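Local structure of Xaa-Pro dipeptidase (3I7M) at residues I104-L109 / D127-S132. The protein is probably a manganese-dependent metallopeptidase of the M24B family, represented here by its N-terminal creatinase/prolidase domain. Sequence-based numbering, arbitrary orientation.
Sequences IEKGQL and DLDITS
I104 pairs with D129 in a parallel bridge: I104 N donates to L128 O (3.2 Å) and I104 O accepts from I130 N (3.0 Å). Beyond the bridge the D129 side chain takes over from backbone-to-backbone bonding. Its CG lies anti to the backbone N (chi1 -169°) and chi2 is near 0°, which together set OD1 between K106 and T131, where it takes three donors. K106 N, 3.1 Å from D129 OD1, and T131 N come from opposite faces of the carboxylate, each well out of its plane. T131 OG1 donates on the syn side, 2.7 Å from D129 OD1. That hydroxyl in turn accepts an almost straight bond from G107 N. The extended K106 chain crosses the carboxylate obliquely, K106 CB 3.4 Å from D129 OD2, and its NZ goes on to F126 O. On the buried side I130 CG2 meets E105 CG at 3.6 Å, and the E105 carboxylate is held by T28 and the backbone of S24 and N25. With an alanine in place of D129, the amides of K106 and T131 would probably lose their shared acceptor, and the T131 hydroxyl its own, its rotation less firmly set. D129 thus caps the start of helix 131-136 and ties it to the loop after strand 101-104, beside the outermost strand 125-129 of the mixed sheet in this creatinase/prolidase N-terminal domain.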
loop_
_atom_site.group_PDB
_atom_site.type_symbol
_atom_site.label_atom_id
_atom_site.label_comp_id
_atom_site.label_asym_id
_atom_site.label_seq_id
_atom_site.Cartn_x
_atom_site.Cartn_y
_atom_site.Cartn_z
ATOM N N ILE A 104 -3.247 -2.895 -7.580
ATOM C CA ILE A 104 -2.114 -1.957 -7.571
ATOM C C ILE A 104 -2.458 -0.762 -8.484
ATOM O O ILE A 104 -3.429 -0.829 -9.270
ATOM C CB ILE A 104 -0.778 -2.605 -7.987
ATOM C CG1 ILE A 104 -0.948 -3.402 -9.263
ATOM C CG2 ILE A 104 -0.273 -3.492 -6.832
ATOM C CD1 ILE A 104 0.337 -3.761 -9.908
ATOM N N GLU A 105 -1.666 0.284 -8.451
ATOM C CA GLU A 105 -1.780 1.446 -9.305
ATOM C C GLU A 105 -0.829 1.174 -10.468
ATOM O O GLU A 105 0.345 1.586 -10.511
ATOM C CB GLU A 105 -1.332 2.709 -8.552
ATOM C CG GLU A 105 -2.285 2.968 -7.395
ATOM C CD GLU A 105 -1.932 4.240 -6.688
ATOM O OE1 GLU A 105 -1.091 4.204 -5.750
ATOM O OE2 GLU A 105 -2.534 5.288 -7.018
ATOM N N LYS A 106 -1.337 0.485 -11.467
ATOM C CA LYS A 106 -0.473 -0.028 -12.532
ATOM C C LYS A 106 0.119 1.052 -13.391
ATOM O O LYS A 106 1.164 0.870 -14.014
ATOM C CB LYS A 106 -1.233 -1.004 -13.430
ATOM C CG LYS A 106 -1.614 -2.224 -12.662
ATOM C CD LYS A 106 -2.159 -3.382 -13.555
ATOM C CE LYS A 106 -2.286 -4.702 -12.792
ATOM N NZ LYS A 106 -2.821 -5.846 -13.709
ATOM N N GLY A 107 -0.505 2.219 -13.510
ATOM C CA GLY A 107 0.076 3.295 -14.281
ATOM C C GLY A 107 1.341 3.865 -13.708
ATOM O O GLY A 107 2.141 4.480 -14.439
ATOM N N GLN A 108 1.580 3.663 -12.425
ATOM C CA GLN A 108 2.738 4.212 -11.717
ATOM C C GLN A 108 3.704 3.130 -11.243
ATOM O O GLN A 108 4.914 3.403 -11.235
ATOM C CB GLN A 108 2.260 5.111 -10.543
ATOM C CG GLN A 108 3.393 5.721 -9.724
ATOM C CD GLN A 108 3.931 4.869 -8.629
ATOM O OE1 GLN A 108 5.063 5.141 -8.098
ATOM N NE2 GLN A 108 3.151 3.994 -8.197
ATOM N N LEU A 109 3.242 1.990 -10.769
ATOM C CA LEU A 109 4.120 1.023 -10.081
ATOM C C LEU A 109 5.042 0.371 -11.100
ATOM O O LEU A 109 4.574 -0.138 -12.139
ATOM C CB LEU A 109 3.277 0.005 -9.333
ATOM C CG LEU A 109 4.081 -0.947 -8.462
ATOM C CD1 LEU A 109 4.865 -0.214 -7.388
ATOM C CD2 LEU A 109 3.195 -2.026 -7.863
ATOM N N ASP A 127 -4.104 -8.817 -10.970
ATOM C CA ASP A 127 -4.958 -8.672 -12.134
ATOM C C ASP A 127 -5.976 -7.541 -11.954
ATOM O O ASP A 127 -6.968 -7.443 -12.657
ATOM C CB ASP A 127 -5.618 -10.017 -12.462
ATOM C CG ASP A 127 -6.383 -10.619 -11.365
ATOM O OD1 ASP A 127 -6.539 -10.087 -10.254
ATOM O OD2 ASP A 127 -6.912 -11.718 -11.710
ATOM N N LEU A 128 -5.728 -6.674 -10.994
ATOM C CA LEU A 128 -6.618 -5.553 -10.688
ATOM C C LEU A 128 -5.854 -4.208 -10.702
ATOM O O LEU A 128 -4.754 -4.110 -10.133
ATOM C CB LEU A 128 -7.213 -5.716 -9.301
ATOM C CG LEU A 128 -8.255 -6.814 -9.126
ATOM C CD1 LEU A 128 -8.604 -6.954 -7.656
ATOM C CD2 LEU A 128 -9.530 -6.555 -9.898
ATOM N N ASP A 129 -6.432 -3.177 -11.298
ATOM C CA ASP A 129 -5.823 -1.874 -11.473
ATOM C C ASP A 129 -6.771 -0.871 -10.867
ATOM O O ASP A 129 -7.898 -0.731 -11.296
ATOM C CB ASP A 129 -5.558 -1.601 -12.953
ATOM C CG ASP A 129 -4.698 -0.395 -13.187
ATOM O OD1 ASP A 129 -4.307 0.270 -12.218
ATOM O OD2 ASP A 129 -4.387 -0.153 -14.372
ATOM N N ILE A 130 -6.302 -0.163 -9.847
ATOM C CA ILE A 130 -7.075 0.894 -9.192
ATOM C C ILE A 130 -6.776 2.282 -9.755
ATOM O O ILE A 130 -7.390 3.261 -9.320
ATOM C CB ILE A 130 -6.923 0.836 -7.649
ATOM C CG1 ILE A 130 -8.068 1.518 -6.921
ATOM C CG2 ILE A 130 -5.507 1.308 -7.206
ATOM C CD1 ILE A 130 -8.083 1.261 -5.439
ATOM N N THR A 131 -5.940 2.339 -10.809
ATOM C CA THR A 131 -5.527 3.626 -11.398
ATOM C C THR A 131 -6.743 4.519 -11.730
ATOM O O THR A 131 -6.814 5.661 -11.301
ATOM C CB THR A 131 -4.673 3.399 -12.636
ATOM O OG1 THR A 131 -3.448 2.805 -12.214
ATOM C CG2 THR A 131 -4.366 4.776 -13.353
ATOM N N SER A 132 -7.698 3.970 -12.480
ATOM C CA SER A 132 -8.844 4.741 -12.928
ATOM C C SER A 132 -9.726 5.181 -11.749
ATOM O O SER A 132 -10.242 6.333 -11.718
ATOM C CB SER A 132 -9.657 3.926 -13.920
ATOM O OG SER A 132 -10.834 4.617 -14.243
#